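Local structure of Abbfa_003403 (4ZXH) at residues T254-V259 / M358-L363; L276-P281 / A354-F359; V298-I303 / I333-V338; I403-G408 / G417-N422. The protein is a four-domain nonribosomal peptide synthetase whose condensation, adenylation, carrier and thioesterase domains probably build a peptide on a phosphopantetheine arm and release it. All blocks are in the same frame, centred on the assembly; numbering follows the deposited sequence.

All four contacts lie in the condensation domain, and three of them border the phosphopantetheine. Interactions 1 and 2 share M358 and F359 on strand 356-360: a helix covers the strand in the first, with no hydrogen bond, while the second adds two backbone bonds from strand 275-279. Interaction 4 is the hairpin next in the same sheet, joined to that strand through backbone bonds of F359 with L405 and M407. Interaction 3 reaches interaction 2 through strand 302-306 and relies on an asparagine amide and a phenylalanine ring. Interactions 2, 3 and 4 are buried; interaction 1 is only partly so. Only the hairpin has a salt bridge between its two segments.

Interaction 1 of 4, residues T254-V259 / M358-L363; sequences TLFGLV and MFWERL. With PNS (4'-phosphopantetheine), chain B.
W360 and M358, on one face of strand 356-360, meet L255, F256 and V259 of helix 255-271, a helix packed on the edge strand of a four-stranded sheet of the condensation domain. The axes of the short segments 255-259 and 358-360 pass 10.0 Å apart at 158°, and no hydrogen bond crosses, so apolar side chains make the contact. The CB of W360 sits beside F256 CD1, 3.3 Å away, and its CG is still within 3.8 Å of that same CD1. With CG anti to the backbone N, chi1 179° lays the indole beside L255 and V259, and CA of F256 lies over one face of it. The F256 ring and the five-membered ring of W360 lie oblique to each other, their planes at 67°. Farther along, W360 CZ3 approaches V259 CG2 at 4.1 Å, and CH2 abuts L255 CD2 at 3.6 Å. M358, fully extended, slides past F256 in the opposite sense, and its SD makes an oblique Met-aromatic contact 5.2 Å from the F256 ring centroid. The helix begins at L255, and T254 before it is the N-cap, its OG1 accepting from G257 N. Beyond the sulfur, M358 CE touches both F256 CE1 at 3.5 Å and V259 CG1 at 3.9 Å.

Interaction 2 of 4, residues L276-P281 / A354-F359; sequences LVIATP and AQIGMF. With PNS (4'-phosphopantetheine), chain B.
A279 is bonded through both its backbone polar atoms to strand 356-360. Its N donates to I356 O at 2.8 Å, nearly straight at 172° and in the carbonyl plane, while its O receives M358 N at 2.9 Å, close to collinear with the C=O bond. Bonds to the residues before and after G357 define a single bridge between A279 and G357. The strand directions differ by 43°, and this divergence is consistent with the pairing stopping at one bridge. CA-H...O contacts accompany the bonds, G357 CA approaching A279 O and I278 CA approaching I356 O. Farther back, a water donates to V277 O at 3.1 Å and lies between this carbonyl and Q355.

The bridge ties the two-stranded sheet 275-279/302-306 to the edge of the four-stranded sheet of the condensation domain, a member of the CoA-dependent acyltransferase clan. Apolar packing follows on both sides of it. A354 CB rests against A279 CB at 3.9 Å and V277 CG1 at 3.8 Å, whereas I278 CG2 faces M358 CB at 4.3 Å. T280 CG2, set opposite the backbone N by chi1 -48°, lies against the carbonyl oxygen of M358. At the far end, P281 CG meets the F359 ring obliquely. The phosphopantetheine S44 sits at the edge of that ring, near its plane, and 4.0 Å from P281 CG. The ring is poorly ordered, which leaves its exact distance from the sulfur uncertain.

Interaction 3 of 4, residues V298-I303 / I333-V338; sequences VNTIAI and IAFSRV. With PNS (4'-phosphopantetheine), chain B.
N299 reaches I333 and F335 with both ends of its amide. Its CG is anti to the backbone N (chi1 -169°), which directs the amide at the start of helix 335-342. OD1 accepts from F335 N at 2.9 Å, in the carbonyl plane and on a lone pair. ND2 donates to I333 O at 2.7 Å; I333 O lies near the amide plane, but the donor stands above the I333 carbonyl plane. A further bond from ND2 to Q331 O helps fix the rotation of the group. A334 is the N-cap residue, and its methyl offers no acceptor; the amide of N299 supplies one for F335 N from another part of the chain.

This helix start lies in the condensation domain beside the bound phosphopantetheine, consistent with a channel that receives the arm of a carrier domain. T300 divides its two branches between protein and cofactor. CG2 stands over one face of the F335 ring, 4.2 Å from the centroid and 14° off the normal, a CH-pi contact. OG1, anti to the carbonyl carbon (chi1 -59°), makes a weak hydrogen bond with PNS O40 at 3.4 Å. A302 CB approaches F335 CE1, and PNS C37 meets the ring obliquely, 3.5 Å from F335 CD2. One helix residue on, S336 CB lies 3.7 Å from PNS C30.

Interaction 4 of 4, residues I403-G408 / G417-N422; sequences ITLEMG and GVLKYN
T404 and E406 pair with K420 and V418 in an antiparallel ladder inside the four-stranded sheet of the condensation domain, strand 403-411 pairing on its other edge with the parallel strand 356-360. The axes run at 168° with 4.7 Å between them. T404 and K420 form a hydrogen-bonded pair (T404 N to K420 O 2.7 Å, K420 N to T404 O 2.8 Å); E406 and V418 form the next, past the non-hydrogen-bonded L405/L419, with bonds of 2.9 Å (E406 N to V418 O) and 2.8 Å (V418 N to E406 O).

The two faces differ in chemistry. On that of T404, E406, V418 and K420, a salt bridge runs diagonally between these hydrogen-bonded pairs, both chains extended beyond CG: K420 NZ meets E406 OE2 at 2.8 Å, on the syn side and 32° out of the carboxylate plane. K420 NZ also donates to Q396 O and Q397 O, so the buried ammonium has three acceptors. On the face of I403, L405 and L419, I403 CG2 touches L419 CD1 at 3.6 Å, and I403 and L405 pack against helix 428-447. Such alternating pairs between consecutive strands, 403-411 and 414-422, joined by a short turn, make a beta hairpin.

Interaction 1 of 4, residues T254-V259 / M358-L363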
# COMPACT_ATOMS: atom_id res chain seq x y z
N THR A 254 -33.85 14.73 -9.00
CA THR A 254 -33.86 13.96 -10.24
C THR A 254 -33.68 12.49 -9.92
O THR A 254 -33.26 12.13 -8.82
CB THR A 254 -32.73 14.42 -11.19
OG1 THR A 254 -31.46 14.30 -10.53
CG2 THR A 254 -32.95 15.87 -11.59
N LEU A 255 -33.98 11.63 -10.89
CA LEU A 255 -33.78 10.20 -10.70
C LEU A 255 -32.30 9.88 -10.47
O LEU A 255 -31.96 9.01 -9.65
CB LEU A 255 -34.31 9.44 -11.91
CG LEU A 255 -34.16 7.92 -11.88
CD1 LEU A 255 -34.80 7.33 -10.61
CD2 LEU A 255 -34.77 7.32 -13.14
N PHE A 256 -31.43 10.60 -11.17
CA PHE A 256 -29.99 10.44 -11.00
C PHE A 256 -29.62 10.73 -9.57
O PHE A 256 -28.84 9.99 -8.96
CB PHE A 256 -29.21 11.36 -11.92
CG PHE A 256 -27.75 11.46 -11.56
CD1 PHE A 256 -26.91 10.37 -11.70
CD2 PHE A 256 -27.22 12.64 -11.05
CE1 PHE A 256 -25.58 10.44 -11.35
CE2 PHE A 256 -25.88 12.71 -10.71
CZ PHE A 256 -25.06 11.61 -10.86
N GLY A 257 -30.18 11.81 -9.04
CA GLY A 257 -29.91 12.21 -7.67
C GLY A 257 -30.38 11.16 -6.69
O GLY A 257 -29.74 10.91 -5.68
N LEU A 258 -31.51 10.53 -6.98
CA LEU A 258 -32.08 9.56 -6.06
C LEU A 258 -31.18 8.35 -5.94
O LEU A 258 -30.89 7.88 -4.84
CB LEU A 258 -33.47 9.14 -6.52
CG LEU A 258 -34.31 8.26 -5.60
CD1 LEU A 258 -34.40 8.87 -4.22
CD2 LEU A 258 -35.69 8.08 -6.19
N VAL A 259 -30.71 7.85 -7.08
CA VAL A 259 -29.93 6.64 -7.08
C VAL A 259 -28.56 6.92 -6.49
O VAL A 259 -27.96 6.07 -5.84
CB VAL A 259 -29.80 6.07 -8.51
CG1 VAL A 259 -28.84 4.88 -8.56
CG2 VAL A 259 -31.18 5.69 -9.05
N MET A 358 -19.93 6.80 -10.06
CA MET A 358 -21.24 6.52 -10.59
C MET A 358 -21.50 7.30 -11.87
O MET A 358 -21.44 8.54 -11.87
CB MET A 358 -22.31 6.84 -9.58
CG MET A 358 -23.67 6.84 -10.25
SD MET A 358 -25.03 7.01 -9.13
CE MET A 358 -26.33 7.23 -10.33
N PHE A 359 -21.78 6.57 -12.96
CA PHE A 359 -22.04 7.18 -14.26
C PHE A 359 -23.51 7.01 -14.53
O PHE A 359 -24.05 5.93 -14.31
CB PHE A 359 -21.27 6.53 -15.44
CG PHE A 359 -19.80 6.33 -15.22
CD1 PHE A 359 -19.11 7.02 -14.24
CD2 PHE A 359 -19.10 5.45 -16.02
CE1 PHE A 359 -17.75 6.82 -14.04
CE2 PHE A 359 -17.73 5.24 -15.84
CZ PHE A 359 -17.05 5.93 -14.85
N TRP A 360 -24.15 8.05 -15.03
CA TRP A 360 -25.52 7.90 -15.46
C TRP A 360 -25.63 8.41 -16.88
O TRP A 360 -25.75 9.62 -17.09
CB TRP A 360 -26.48 8.67 -14.55
CG TRP A 360 -27.89 8.58 -14.96
CD1 TRP A 360 -28.49 9.23 -16.00
CD2 TRP A 360 -28.92 7.80 -14.35
NE1 TRP A 360 -29.81 8.90 -16.07
CE2 TRP A 360 -30.10 8.02 -15.06
CE3 TRP A 360 -28.95 6.94 -13.25
CZ2 TRP A 360 -31.30 7.40 -14.73
CZ3 TRP A 360 -30.14 6.33 -12.92
CH2 TRP A 360 -31.30 6.56 -13.66
N GLU A 361 -25.57 7.52 -17.85
CA GLU A 361 -25.52 7.99 -19.21
C GLU A 361 -26.72 7.59 -20.04
O GLU A 361 -27.05 6.40 -20.13
CB GLU A 361 -24.25 7.52 -19.89
CG GLU A 361 -23.95 8.31 -21.14
CD GLU A 361 -22.47 8.36 -21.46
OE1 GLU A 361 -21.69 7.64 -20.79
OE2 GLU A 361 -22.11 9.14 -22.36
N ARG A 362 -27.38 8.59 -20.61
CA ARG A 362 -28.42 8.37 -21.62
C ARG A 362 -28.21 9.37 -22.76
O ARG A 362 -28.29 10.58 -22.56
CB ARG A 362 -29.82 8.50 -21.01
N LEU A 363 -27.89 8.86 -23.95
CA LEU A 363 -27.80 9.71 -25.14
C LEU A 363 -29.18 10.14 -25.62
O LEU A 363 -30.16 9.42 -25.44
CB LEU A 363 -27.09 8.99 -26.28
CG LEU A 363 -25.68 8.51 -25.96
CD1 LEU A 363 -25.04 7.87 -27.20
CD2 LEU A 363 -24.85 9.66 -25.40
O23 PNS B . -1.44 12.49 -9.80
P24 PNS B . -1.50 13.56 -10.86
O25 PNS B . -1.25 14.99 -10.45
O27 PNS B . -3.00 13.47 -11.45
C28 PNS B . -3.51 12.24 -11.96
C29 PNS B . -4.90 12.48 -12.51
C30 PNS B . -4.75 13.57 -13.57
C31 PNS B . -5.82 12.95 -11.38
C32 PNS B . -5.45 11.16 -13.08
O33 PNS B . -5.17 10.13 -12.12
C34 PNS B . -6.94 11.28 -13.37
O35 PNS B . -7.38 12.09 -14.19
N36 PNS B . -7.77 10.48 -12.73
C37 PNS B . -9.21 10.52 -12.94
C38 PNS B . -9.64 9.14 -13.44
C39 PNS B . -10.80 9.28 -14.37
O40 PNS B . -10.87 10.22 -15.15
N41 PNS B . -11.70 8.32 -14.26
C42 PNS B . -12.93 8.15 -15.01
C43 PNS B . -13.64 7.09 -14.20
S44 PNS B . -14.81 7.94 -13.11

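Interaction 2 of 4, residues L276-P281 / A354-F359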
# COMPACT_ATOMS: atom_id res chain seq x y z
N LEU A 276 -17.68 10.03 2.82
CA LEU A 276 -17.56 9.24 1.61
C LEU A 276 -17.40 10.13 0.39
O LEU A 276 -18.06 11.17 0.29
CB LEU A 276 -18.78 8.35 1.43
CG LEU A 276 -19.18 7.53 2.63
CD1 LEU A 276 -20.68 7.18 2.54
CD2 LEU A 276 -18.34 6.29 2.69
N VAL A 277 -16.53 9.72 -0.54
CA VAL A 277 -16.41 10.43 -1.82
C VAL A 277 -16.84 9.56 -2.99
O VAL A 277 -16.43 8.40 -3.09
CB VAL A 277 -14.98 10.92 -2.06
CG1 VAL A 277 -14.90 11.65 -3.38
CG2 VAL A 277 -14.55 11.82 -0.94
N ILE A 278 -17.65 10.12 -3.89
CA ILE A 278 -18.05 9.44 -5.12
C ILE A 278 -17.80 10.32 -6.34
O ILE A 278 -18.27 11.46 -6.39
CB ILE A 278 -19.53 9.04 -5.10
CG1 ILE A 278 -19.81 8.03 -3.99
CG2 ILE A 278 -19.95 8.45 -6.43
CD1 ILE A 278 -21.20 7.45 -4.06
N ALA A 279 -17.07 9.80 -7.32
CA ALA A 279 -16.79 10.54 -8.55
C ALA A 279 -17.96 10.42 -9.52
O ALA A 279 -18.51 9.33 -9.65
CB ALA A 279 -15.50 10.06 -9.22
N THR A 280 -18.32 11.52 -10.19
CA THR A 280 -19.37 11.53 -11.21
C THR A 280 -19.03 12.34 -12.46
O THR A 280 -19.15 13.56 -12.45
CB THR A 280 -20.69 12.12 -10.70
OG1 THR A 280 -21.04 11.55 -9.44
CG2 THR A 280 -21.79 11.82 -11.71
N PRO A 281 -18.61 11.68 -13.52
CA PRO A 281 -18.46 12.26 -14.86
C PRO A 281 -19.61 13.16 -15.29
O PRO A 281 -20.77 12.79 -15.09
CB PRO A 281 -18.41 11.03 -15.75
CG PRO A 281 -17.67 10.04 -14.91
CD PRO A 281 -18.07 10.31 -13.47
N ALA A 354 -10.86 10.14 -5.26
CA ALA A 354 -12.04 9.27 -5.35
C ALA A 354 -11.70 7.90 -5.92
O ALA A 354 -10.97 7.79 -6.92
CB ALA A 354 -13.11 9.94 -6.20
N GLN A 355 -12.25 6.86 -5.31
CA GLN A 355 -12.04 5.51 -5.80
C GLN A 355 -13.35 4.80 -6.11
O GLN A 355 -13.37 3.62 -6.44
CB GLN A 355 -11.25 4.70 -4.79
CG GLN A 355 -9.89 5.30 -4.44
CD GLN A 355 -9.96 6.31 -3.31
OE1 GLN A 355 -10.66 6.11 -2.31
NE2 GLN A 355 -9.24 7.42 -3.47
N ILE A 356 -14.45 5.53 -5.97
CA ILE A 356 -15.79 5.03 -6.20
C ILE A 356 -16.43 5.94 -7.22
O ILE A 356 -16.29 7.16 -7.13
CB ILE A 356 -16.66 5.02 -4.91
CG1 ILE A 356 -15.89 4.48 -3.72
CG2 ILE A 356 -17.98 4.25 -5.14
CD1 ILE A 356 -15.43 3.08 -3.89
N GLY A 357 -17.15 5.38 -8.19
CA GLY A 357 -17.77 6.21 -9.20
C GLY A 357 -19.21 5.85 -9.50
O GLY A 357 -19.67 4.74 -9.22
N MET A 358 -19.93 6.80 -10.06
CA MET A 358 -21.24 6.52 -10.59
C MET A 358 -21.50 7.30 -11.87
O MET A 358 -21.44 8.54 -11.87
CB MET A 358 -22.31 6.84 -9.58
CG MET A 358 -23.67 6.84 -10.25
SD MET A 358 -25.03 7.01 -9.13
CE MET A 358 -26.33 7.23 -10.33
N PHE A 359 -21.78 6.57 -12.96
CA PHE A 359 -22.04 7.18 -14.26
C PHE A 359 -23.51 7.01 -14.53
O PHE A 359 -24.05 5.93 -14.31
CB PHE A 359 -21.27 6.53 -15.44
CG PHE A 359 -19.80 6.33 -15.22
CD1 PHE A 359 -19.11 7.02 -14.24
CD2 PHE A 359 -19.10 5.45 -16.02
CE1 PHE A 359 -17.75 6.82 -14.04
CE2 PHE A 359 -17.73 5.24 -15.84
CZ PHE A 359 -17.05 5.93 -14.85
O23 PNS B . -1.44 12.49 -9.80
P24 PNS B . -1.50 13.56 -10.86
O25 PNS B . -1.25 14.99 -10.45
O27 PNS B . -3.00 13.47 -11.45
C28 PNS B . -3.51 12.24 -11.96
C29 PNS B . -4.90 12.48 -12.51
C30 PNS B . -4.75 13.57 -13.57
C31 PNS B . -5.82 12.95 -11.38
C32 PNS B . -5.45 11.16 -13.08
O33 PNS B . -5.17 10.13 -12.12
C34 PNS B . -6.94 11.28 -13.37
O35 PNS B . -7.38 12.09 -14.19
N36 PNS B . -7.77 10.48 -12.73
C37 PNS B . -9.21 10.52 -12.94
C38 PNS B . -9.64 9.14 -13.44
C39 PNS B . -10.80 9.28 -14.37
O40 PNS B . -10.87 10.22 -15.15
N41 PNS B . -11.70 8.32 -14.26
C42 PNS B . -12.93 8.15 -15.01
C43 PNS B . -13.64 7.09 -14.20
S44 PNS B . -14.81 7.94 -13.11
O HOH W 1 -13.63 7.18 -3.31

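Interaction 3 of 4, residues V298-I303 / I333-V338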
# COMPACT_ATOMS: atom_id res chain seq x y z
N VAL A 298 -15.67 14.95 -21.47
CA VAL A 298 -16.15 14.45 -20.19
C VAL A 298 -15.20 14.82 -19.05
O VAL A 298 -14.01 14.56 -19.13
CB VAL A 298 -16.29 12.93 -20.25
CG1 VAL A 298 -16.27 12.31 -18.88
CG2 VAL A 298 -17.56 12.57 -20.99
N ASN A 299 -15.73 15.42 -17.98
CA ASN A 299 -14.93 15.77 -16.81
C ASN A 299 -15.41 15.10 -15.52
O ASN A 299 -16.60 15.11 -15.20
CB ASN A 299 -14.91 17.29 -16.62
CG ASN A 299 -13.87 17.74 -15.59
OD1 ASN A 299 -12.75 17.19 -15.50
ND2 ASN A 299 -14.23 18.75 -14.80
N THR A 300 -14.49 14.52 -14.77
CA THR A 300 -14.84 13.91 -13.51
C THR A 300 -15.06 15.01 -12.46
O THR A 300 -14.31 15.98 -12.42
CB THR A 300 -13.73 12.93 -13.04
OG1 THR A 300 -13.54 11.91 -14.02
CG2 THR A 300 -14.09 12.27 -11.71
N ILE A 301 -16.09 14.87 -11.63
CA ILE A 301 -16.14 15.65 -10.40
C ILE A 301 -16.27 14.73 -9.19
O ILE A 301 -16.93 13.69 -9.26
CB ILE A 301 -17.30 16.67 -10.37
CG1 ILE A 301 -18.65 15.98 -10.54
CG2 ILE A 301 -17.09 17.77 -11.39
CD1 ILE A 301 -19.82 16.97 -10.57
N ALA A 302 -15.64 15.12 -8.08
CA ALA A 302 -15.71 14.36 -6.83
C ALA A 302 -16.69 14.99 -5.82
O ALA A 302 -16.49 16.12 -5.36
CB ALA A 302 -14.33 14.22 -6.21
N ILE A 303 -17.74 14.25 -5.47
CA ILE A 303 -18.70 14.71 -4.48
C ILE A 303 -18.41 14.08 -3.13
O ILE A 303 -18.60 12.87 -2.94
CB ILE A 303 -20.14 14.39 -4.87
CG1 ILE A 303 -20.44 14.84 -6.30
CG2 ILE A 303 -21.08 15.02 -3.89
CD1 ILE A 303 -20.15 16.28 -6.53
N ILE A 333 -13.93 23.41 -13.92
CA ILE A 333 -12.61 23.03 -13.45
C ILE A 333 -12.33 21.55 -13.70
O ILE A 333 -13.08 20.68 -13.24
CB ILE A 333 -12.44 23.31 -11.94
CG1 ILE A 333 -12.62 24.80 -11.65
CG2 ILE A 333 -11.08 22.89 -11.47
CD1 ILE A 333 -11.81 25.69 -12.58
N ALA A 334 -11.24 21.26 -14.42
CA ALA A 334 -10.88 19.88 -14.76
C ALA A 334 -10.43 19.13 -13.54
O ALA A 334 -9.81 19.71 -12.64
CB ALA A 334 -9.81 19.85 -15.81
N PHE A 335 -10.75 17.84 -13.49
CA PHE A 335 -10.40 17.02 -12.34
C PHE A 335 -8.91 17.08 -12.06
O PHE A 335 -8.50 17.14 -10.90
CB PHE A 335 -10.84 15.58 -12.56
CG PHE A 335 -10.63 14.70 -11.36
CD1 PHE A 335 -11.31 14.95 -10.19
CD2 PHE A 335 -9.76 13.63 -11.41
CE1 PHE A 335 -11.13 14.16 -9.08
CE2 PHE A 335 -9.57 12.83 -10.32
CZ PHE A 335 -10.25 13.10 -9.15
N SER A 336 -8.10 17.09 -13.11
CA SER A 336 -6.65 17.12 -12.94
C SER A 336 -6.23 18.41 -12.26
O SER A 336 -5.30 18.43 -11.47
CB SER A 336 -5.93 16.97 -14.29
OG SER A 336 -6.17 18.08 -15.13
N ARG A 337 -6.91 19.49 -12.58
CA ARG A 337 -6.59 20.76 -11.94
C ARG A 337 -7.03 20.74 -10.48
O ARG A 337 -6.41 21.38 -9.64
CB ARG A 337 -7.24 21.92 -12.69
CG ARG A 337 -6.87 23.30 -12.14
CD ARG A 337 -5.38 23.55 -12.30
NE ARG A 337 -5.00 24.91 -11.91
CZ ARG A 337 -4.59 25.26 -10.70
NH1 ARG A 337 -4.52 24.35 -9.72
NH2 ARG A 337 -4.25 26.52 -10.45
N VAL A 338 -8.10 20.01 -10.17
CA VAL A 338 -8.54 19.91 -8.77
C VAL A 338 -7.53 19.10 -7.96
O VAL A 338 -7.22 19.46 -6.81
CB VAL A 338 -9.93 19.25 -8.64
CG1 VAL A 338 -10.26 19.01 -7.17
CG2 VAL A 338 -10.98 20.13 -9.27
O23 PNS B . -1.44 12.49 -9.80
P24 PNS B . -1.50 13.56 -10.86
O25 PNS B . -1.25 14.99 -10.45
O27 PNS B . -3.00 13.47 -11.45
C28 PNS B . -3.51 12.24 -11.96
C29 PNS B . -4.90 12.48 -12.51
C30 PNS B . -4.75 13.57 -13.57
C31 PNS B . -5.82 12.95 -11.38
C32 PNS B . -5.45 11.16 -13.08
O33 PNS B . -5.17 10.13 -12.12
C34 PNS B . -6.94 11.28 -13.37
O35 PNS B . -7.38 12.09 -14.19
N36 PNS B . -7.77 10.48 -12.73
C37 PNS B . -9.21 10.52 -12.94
C38 PNS B . -9.64 9.14 -13.44
C39 PNS B . -10.80 9.28 -14.37
O40 PNS B . -10.87 10.22 -15.15
N41 PNS B . -11.70 8.32 -14.26
C42 PNS B . -12.93 8.15 -15.01
C43 PNS B . -13.64 7.09 -14.20
S44 PNS B . -14.81 7.94 -13.11

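Interaction 4 of 4, residues I403-G408 / G417-N422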
# COMPACT_ATOMS: atom_id res chain seq x y z
N ILE A 403 -14.68 0.66 -7.58
CA ILE A 403 -16.07 0.32 -7.86
C ILE A 403 -16.65 1.39 -8.78
O ILE A 403 -16.37 2.58 -8.59
CB ILE A 403 -16.93 0.28 -6.57
CG1 ILE A 403 -16.42 -0.75 -5.58
CG2 ILE A 403 -18.34 -0.12 -6.88
CD1 ILE A 403 -17.14 -0.66 -4.25
N THR A 404 -17.44 0.98 -9.76
CA THR A 404 -18.23 1.94 -10.52
C THR A 404 -19.65 1.42 -10.75
O THR A 404 -19.84 0.33 -11.29
CB THR A 404 -17.61 2.27 -11.90
OG1 THR A 404 -16.29 2.81 -11.74
CG2 THR A 404 -18.47 3.27 -12.63
N LEU A 405 -20.63 2.22 -10.37
CA LEU A 405 -22.03 1.95 -10.69
C LEU A 405 -22.44 2.64 -11.99
O LEU A 405 -22.35 3.87 -12.10
CB LEU A 405 -22.93 2.41 -9.54
CG LEU A 405 -24.42 2.17 -9.68
CD1 LEU A 405 -24.64 0.68 -9.73
CD2 LEU A 405 -25.15 2.79 -8.51
N GLU A 406 -22.87 1.87 -12.98
CA GLU A 406 -23.32 2.45 -14.25
C GLU A 406 -24.81 2.23 -14.47
O GLU A 406 -25.28 1.09 -14.50
CB GLU A 406 -22.53 1.85 -15.42
CG GLU A 406 -21.03 1.98 -15.25
CD GLU A 406 -20.26 1.55 -16.49
OE1 GLU A 406 -20.88 0.94 -17.40
OE2 GLU A 406 -19.04 1.83 -16.55
N MET A 407 -25.56 3.32 -14.60
CA MET A 407 -27.01 3.25 -14.78
C MET A 407 -27.46 4.06 -15.98
O MET A 407 -26.64 4.64 -16.69
CB MET A 407 -27.73 3.76 -13.53
CG MET A 407 -27.33 3.11 -12.23
SD MET A 407 -28.44 1.79 -11.73
CE MET A 407 -30.02 2.61 -11.76
N GLY A 408 -28.77 4.12 -16.19
CA GLY A 408 -29.34 5.01 -17.19
C GLY A 408 -30.27 4.34 -18.18
O GLY A 408 -31.23 4.94 -18.65
N GLY A 417 -28.61 -1.82 -14.89
CA GLY A 417 -27.39 -1.34 -14.29
C GLY A 417 -26.23 -2.29 -14.42
O GLY A 417 -26.41 -3.50 -14.62
N VAL A 418 -25.03 -1.73 -14.31
CA VAL A 418 -23.81 -2.52 -14.35
C VAL A 418 -22.94 -2.12 -13.19
O VAL A 418 -22.53 -0.97 -13.10
CB VAL A 418 -22.99 -2.31 -15.65
CG1 VAL A 418 -21.89 -3.37 -15.77
CG2 VAL A 418 -23.89 -2.36 -16.85
N LEU A 419 -22.65 -3.06 -12.29
CA LEU A 419 -21.66 -2.82 -11.24
C LEU A 419 -20.29 -3.28 -11.73
O LEU A 419 -20.06 -4.47 -11.95
CB LEU A 419 -22.03 -3.53 -9.93
CG LEU A 419 -21.06 -3.18 -8.77
CD1 LEU A 419 -21.24 -1.76 -8.27
CD2 LEU A 419 -21.20 -4.14 -7.63
N LYS A 420 -19.39 -2.33 -11.91
CA LYS A 420 -18.01 -2.64 -12.27
C LYS A 420 -17.18 -2.64 -11.02
O LYS A 420 -17.31 -1.73 -10.19
CB LYS A 420 -17.48 -1.64 -13.28
CG LYS A 420 -18.22 -1.74 -14.60
CD LYS A 420 -17.46 -1.02 -15.62
CE LYS A 420 -18.14 -1.05 -16.93
NZ LYS A 420 -17.42 -0.08 -17.80
N TYR A 421 -16.32 -3.64 -10.88
CA TYR A 421 -15.53 -3.82 -9.67
C TYR A 421 -14.13 -4.33 -9.98
O TYR A 421 -13.94 -5.14 -10.90
CB TYR A 421 -16.22 -4.77 -8.70
CG TYR A 421 -16.38 -6.19 -9.21
CD1 TYR A 421 -17.41 -6.53 -10.09
CD2 TYR A 421 -15.52 -7.19 -8.81
CE1 TYR A 421 -17.56 -7.84 -10.56
CE2 TYR A 421 -15.66 -8.51 -9.27
CZ TYR A 421 -16.68 -8.83 -10.14
OH TYR A 421 -16.80 -10.13 -10.59
N ASN A 422 -13.17 -3.85 -9.21
CA ASN A 422 -11.77 -4.22 -9.35
C ASN A 422 -11.53 -5.63 -8.79
O ASN A 422 -11.69 -5.84 -7.58
CB ASN A 422 -10.93 -3.16 -8.63
CG ASN A 422 -9.44 -3.37 -8.77
OD1 ASN A 422 -8.93 -4.49 -8.77
ND2 ASN A 422 -8.72 -2.26 -8.87